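Haloalkane dehalogenase (Mycobacterium rhodesiae, PDB 4MJ3) probably catalyses the hydrolytic removal of halide from haloalkanes, yielding an alcohol and a halide ion, as a member of the alpha/beta hydrolase family. Local coordinates at residues 46-51 with 115-120; 239-244 with 268-273. One frame throughout, in Å; residues are numbered along the deposited sequence.

Contact 1 (46-51 with 115-120); sequences GEVVLL and ADVTLV
V49 and V120 meet on one face of a parallel strand pair, the CG1 methyl of V49 resting 3.6 Å from CG2 of V120, while L51 lies alongside V120 with CD2 against its CB. On the other face CB of L50 presses on CG1 of V117 at 3.5 Å. V49 and V117 each hold CG1 anti to the backbone N (chi1 -180° and 172°), which turns that methyl to its partner. Beta-branching suits V48, V49, V117, T118 and V120 to extended backbone, while the leucines supply longer apolar arms, L51 reaching helix 66-71. Three backbone bonds join the strands: T118 N to V48 O (2.9 Å), L50 N to T118 O (2.8 Å) and the nearly straight V120 N to L50 O (2.8 Å, 175°). One water lies within hydrogen-bonding distance of V48 O, D116 O and T118 OG1; another accepts from V48 N and can donate to A115 O, bridging the backbones. R142 fixes the polar ends, bonding T118 OG1 and forming a salt bridge with E47 OE1. Strand 75-79 flanks 48-52, and helix 282-300 packs on T118 and V120. These are neighbouring strands of the central, mostly parallel sheet of the alpha/beta hydrolase fold.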
loop_
_atom_site.group_PDB
_atom_site.type_symbol
_atom_site.label_atom_id
_atom_site.label_comp_id
_atom_site.label_asym_id
_atom_site.label_seq_id
_atom_site.Cartn_x
_atom_site.Cartn_y
_atom_site.Cartn_z
ATOM N N GLY A 46 -8.894 19.573 -4.670
ATOM C CA GLY A 46 -8.287 19.417 -3.359
ATOM C C GLY A 46 -6.864 18.914 -3.494
ATOM O O GLY A 46 -6.512 18.328 -4.519
ATOM N N GLU A 47 -6.037 19.158 -2.483
ATOM C CA GLU A 47 -4.699 18.543 -2.461
ATOM C C GLU A 47 -4.858 17.036 -2.427
ATOM O O GLU A 47 -5.679 16.505 -1.666
ATOM C CB GLU A 47 -3.886 18.979 -1.251
ATOM C CG GLU A 47 -3.464 20.428 -1.292
ATOM C CD GLU A 47 -2.446 20.744 -0.218
ATOM O OE1 GLU A 47 -1.296 20.302 -0.336
ATOM O OE2 GLU A 47 -2.800 21.443 0.745
ATOM N N VAL A 48 -4.067 16.357 -3.242
ATOM C CA VAL A 48 -4.212 14.924 -3.418
ATOM C C VAL A 48 -3.529 14.184 -2.280
ATOM O O VAL A 48 -2.350 14.417 -1.999
ATOM C CB VAL A 48 -3.605 14.460 -4.752
ATOM C CG1 VAL A 48 -3.560 12.933 -4.834
ATOM C CG2 VAL A 48 -4.367 15.048 -5.930
ATOM N N VAL A 49 -4.259 13.246 -1.684
ATOM C CA VAL A 49 -3.687 12.284 -0.748
ATOM C C VAL A 49 -3.823 10.918 -1.408
ATOM O O VAL A 49 -4.941 10.456 -1.653
ATOM C CB VAL A 49 -4.429 12.304 0.584
ATOM C CG1 VAL A 49 -3.818 11.298 1.555
ATOM C CG2 VAL A 49 -4.428 13.721 1.156
ATOM N N LEU A 50 -2.696 10.302 -1.716
ATOM C CA LEU A 50 -2.681 9.007 -2.400
ATOM C C LEU A 50 -2.494 7.910 -1.388
ATOM O O LEU A 50 -1.473 7.864 -0.691
ATOM C CB LEU A 50 -1.563 8.970 -3.444
ATOM C CG LEU A 50 -1.413 7.656 -4.198
ATOM C CD1 LEU A 50 -2.655 7.318 -5.002
ATOM C CD2 LEU A 50 -0.205 7.782 -5.104
ATOM N N LEU A 51 -3.471 7.003 -1.323
ATOM C CA LEU A 51 -3.533 5.966 -0.310
ATOM C C LEU A 51 -3.204 4.617 -0.923
ATOM O O LEU A 51 -3.973 4.103 -1.731
ATOM C CB LEU A 51 -4.945 5.908 0.285
ATOM C CG LEU A 51 -5.495 7.229 0.838
ATOM C CD1 LEU A 51 -6.995 7.142 1.068
ATOM C CD2 LEU A 51 -4.780 7.618 2.112
ATOM N N ALA A 115 -0.811 15.119 -9.327
ATOM C CA ALA A 115 0.312 16.038 -9.114
ATOM C C ALA A 115 0.433 16.420 -7.643
ATOM O O ALA A 115 -0.567 16.437 -6.931
ATOM C CB ALA A 115 0.116 17.303 -9.957
ATOM N N ASP A 116 1.649 16.775 -7.219
ATOM C CA ASP A 116 1.898 17.331 -5.889
ATOM C C ASP A 116 1.230 16.468 -4.821
ATOM O O ASP A 116 0.464 16.936 -3.978
ATOM C CB ASP A 116 1.418 18.787 -5.816
ATOM C CG ASP A 116 2.146 19.680 -6.794
ATOM O OD1 ASP A 116 3.395 19.637 -6.824
ATOM O OD2 ASP A 116 1.479 20.414 -7.551
ATOM N N VAL A 117 1.577 15.191 -4.861
ATOM C CA VAL A 117 0.896 14.159 -4.107
ATOM C C VAL A 117 1.385 14.048 -2.665
ATOM O O VAL A 117 2.589 14.123 -2.416
ATOM C CB VAL A 117 1.127 12.800 -4.818
ATOM C CG1 VAL A 117 0.622 11.648 -3.996
ATOM C CG2 VAL A 117 0.472 12.839 -6.183
ATOM N N THR A 118 0.444 13.856 -1.733
ATOM C CA THR A 118 0.765 13.423 -0.370
ATOM C C THR A 118 0.542 11.910 -0.297
ATOM O O THR A 118 -0.590 11.429 -0.288
ATOM C CB THR A 118 -0.054 14.182 0.682
ATOM O OG1 THR A 118 0.313 15.568 0.642
ATOM C CG2 THR A 118 0.205 13.647 2.093
ATOM N N LEU A 119 1.648 11.170 -0.296
ATOM C CA LEU A 119 1.579 9.719 -0.240
ATOM C C LEU A 119 1.323 9.260 1.181
ATOM O O LEU A 119 2.014 9.676 2.117
ATOM C CB LEU A 119 2.884 9.118 -0.744
ATOM C CG LEU A 119 3.017 7.598 -0.672
ATOM C CD1 LEU A 119 1.994 6.915 -1.564
ATOM C CD2 LEU A 119 4.430 7.191 -1.084
ATOM N N VAL A 120 0.357 8.362 1.337
ATOM C CA VAL A 120 0.171 7.642 2.592
ATOM C C VAL A 120 0.311 6.159 2.251
ATOM O O VAL A 120 -0.417 5.632 1.406
ATOM C CB VAL A 120 -1.196 7.895 3.196
ATOM C CG1 VAL A 120 -1.383 7.060 4.460
ATOM C CG2 VAL A 120 -1.384 9.390 3.463
HETATM O O HOH W 1 -0.802 19.786 -2.853
HETATM O O HOH W 2 -0.870 16.709 -1.450
HETATM O O HOH W 3 -2.142 17.824 -4.923
#

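Contact 2 (239-244 with 268-273); sequences EKPFLS and RGQSHV
A histidine ring stands in for a backbone acceptor here: S244 N donates to ND1 of H272 over 3.0 Å, at 169° and with the donor 19° out of the ring plane. This is consistent with an ND1 that carries no proton and an NE2 that donates to A267 O. The first torsion of H272 (chi1 -52°) sets CG beside its own backbone N and helps bring the ring edge to strand 242-244, where CE1 lies 3.3 Å from F242 O. That oxygen is buried without a hydrogen-bonding partner. One backbone bond follows, V273 N to S244 O at 3.0 Å, and a water donates to both S244 OG and V273 O; S244 OG is also hydrogen-bonded to E257 OE2. CD1 of L243 reaches S271 O at 3.3 Å; S271 is the centre of an inverse gamma turn. The side chain of Q270, bent at chi2, crosses P241 obliquely, its NE2 3.7 Å from CB of the proline and hydrogen-bonded to N301 OD1. The loop 268-273 thus flanks strand 242-244, which pairs with 140-145, while F297 of helix 282-300 covers P241, L243 and Q270, and helix 256-263 meets F242 and H272.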
loop_
_atom_site.group_PDB
_atom_site.type_symbol
_atom_site.label_atom_id
_atom_site.label_comp_id
_atom_site.label_asym_id
_atom_site.label_seq_id
_atom_site.Cartn_x
_atom_site.Cartn_y
_atom_site.Cartn_z
ATOM N N GLU A 239 14.008 16.169 0.877
ATOM C CA GLU A 239 13.956 17.244 1.866
ATOM C C GLU A 239 12.541 17.711 2.181
ATOM O O GLU A 239 12.338 18.507 3.116
ATOM C CB GLU A 239 14.753 18.444 1.353
ATOM C CG GLU A 239 16.219 18.148 1.122
ATOM C CD GLU A 239 17.025 18.113 2.395
ATOM O OE1 GLU A 239 16.504 18.512 3.459
ATOM O OE2 GLU A 239 18.196 17.698 2.330
ATOM N N LYS A 240 11.575 17.248 1.400
ATOM C CA LYS A 240 10.194 17.646 1.583
ATOM C C LYS A 240 9.584 16.895 2.769
ATOM O O LYS A 240 10.159 15.906 3.253
ATOM C CB LYS A 240 9.384 17.458 0.299
ATOM C CG LYS A 240 9.664 18.556 -0.718
ATOM C CD LYS A 240 8.978 18.335 -2.055
ATOM C CE LYS A 240 9.688 17.256 -2.857
ATOM N NZ LYS A 240 9.070 17.082 -4.194
ATOM N N PRO A 241 8.438 17.371 3.259
ATOM C CA PRO A 241 7.911 16.803 4.520
ATOM C C PRO A 241 7.657 15.298 4.518
ATOM O O PRO A 241 7.036 14.751 3.596
ATOM C CB PRO A 241 6.607 17.585 4.733
ATOM C CG PRO A 241 6.868 18.888 4.081
ATOM C CD PRO A 241 7.659 18.552 2.843
ATOM N N PHE A 242 8.153 14.647 5.564
ATOM C CA PHE A 242 8.038 13.205 5.732
ATOM C C PHE A 242 7.601 12.922 7.171
ATOM O O PHE A 242 8.268 13.357 8.121
ATOM C CB PHE A 242 9.390 12.570 5.447
ATOM C CG PHE A 242 9.344 11.070 5.422
ATOM C CD1 PHE A 242 9.317 10.347 6.592
ATOM C CD2 PHE A 242 9.330 10.405 4.207
ATOM C CE1 PHE A 242 9.267 8.955 6.556
ATOM C CE2 PHE A 242 9.282 9.032 4.164
ATOM C CZ PHE A 242 9.247 8.318 5.342
ATOM N N LEU A 243 6.476 12.214 7.314
ATOM C CA LEU A 243 5.896 11.881 8.602
ATOM C C LEU A 243 5.956 10.387 8.857
ATOM O O LEU A 243 5.565 9.579 8.000
ATOM C CB LEU A 243 4.423 12.313 8.665
ATOM C CG LEU A 243 3.747 12.132 10.038
ATOM C CD1 LEU A 243 4.236 13.195 11.011
ATOM C CD2 LEU A 243 2.235 12.184 9.934
ATOM N N SER A 244 6.474 10.032 10.020
ATOM C CA SER A 244 6.432 8.666 10.509
ATOM C C SER A 244 5.186 8.539 11.370
ATOM O O SER A 244 5.066 9.238 12.369
ATOM C CB SER A 244 7.687 8.360 11.334
ATOM O OG SER A 244 7.653 7.029 11.805
ATOM N N ARG A 268 13.124 15.547 9.526
ATOM C CA ARG A 268 13.686 16.391 10.602
ATOM C C ARG A 268 12.682 17.516 10.894
ATOM O O ARG A 268 12.216 18.192 9.977
ATOM C CB ARG A 268 15.059 16.956 10.198
ATOM C CG ARG A 268 16.173 15.921 10.020
ATOM N N GLY A 269 12.315 17.661 12.165
ATOM C CA GLY A 269 11.412 18.712 12.626
ATOM C C GLY A 269 9.924 18.455 12.480
ATOM O O GLY A 269 9.112 19.279 12.889
ATOM N N GLN A 270 9.553 17.329 11.880
ATOM C CA GLN A 270 8.152 16.965 11.740
ATOM C C GLN A 270 7.706 16.293 13.040
ATOM O O GLN A 270 8.500 15.635 13.703
ATOM C CB GLN A 270 7.943 16.021 10.536
ATOM C CG GLN A 270 8.263 16.642 9.189
ATOM C CD GLN A 270 7.314 17.770 8.822
ATOM O OE1 GLN A 270 6.154 17.781 9.223
ATOM N NE2 GLN A 270 7.789 18.699 8.018
ATOM N N SER A 271 6.420 16.406 13.341
ATOM C CA SER A 271 5.862 15.863 14.565
ATOM C C SER A 271 5.384 14.443 14.390
ATOM O O SER A 271 4.190 14.198 14.202
ATOM C CB SER A 271 4.722 16.750 15.061
ATOM O OG SER A 271 5.255 17.979 15.520
ATOM N N HIS A 272 6.328 13.508 14.484
ATOM C CA HIS A 272 6.040 12.110 14.240
ATOM C C HIS A 272 5.138 11.597 15.339
ATOM O O HIS A 272 5.144 12.098 16.465
ATOM C CB HIS A 272 7.314 11.294 14.131
ATOM C CG HIS A 272 8.294 11.860 13.152
ATOM N ND1 HIS A 272 8.055 11.867 11.798
ATOM C CD2 HIS A 272 9.466 12.510 13.333
ATOM C CE1 HIS A 272 9.045 12.492 11.182
ATOM N NE2 HIS A 272 9.911 12.900 12.094
ATOM N N VAL A 273 4.322 10.630 14.977
ATOM C CA VAL A 273 3.357 10.071 15.894
ATOM C C VAL A 273 3.487 8.559 15.938
ATOM O O VAL A 273 3.955 7.942 14.992
ATOM C CB VAL A 273 1.920 10.484 15.474
ATOM C CG1 VAL A 273 1.757 12.002 15.531
ATOM C CG2 VAL A 273 1.578 10.016 14.076
HETATM O O HOH W 4 5.913 6.463 13.882
#

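Both contacts reach the same mixed sheet, with centres 16 Å apart and nearest atoms about 7 Å apart, so they do not touch. Contact 1 joins neighbouring strands in its interior; contact 2 lies at its far edge, where 242-244 is the outermost strand and the partner is a loop. Strand 140-145 separates them, lying between 117-121 and 242-244 and pairing with both. Helix 282-300 spans the two contacts and packs against each. In this fold, catalytic residues commonly sit on loops beyond the C-terminal ends of the central strands.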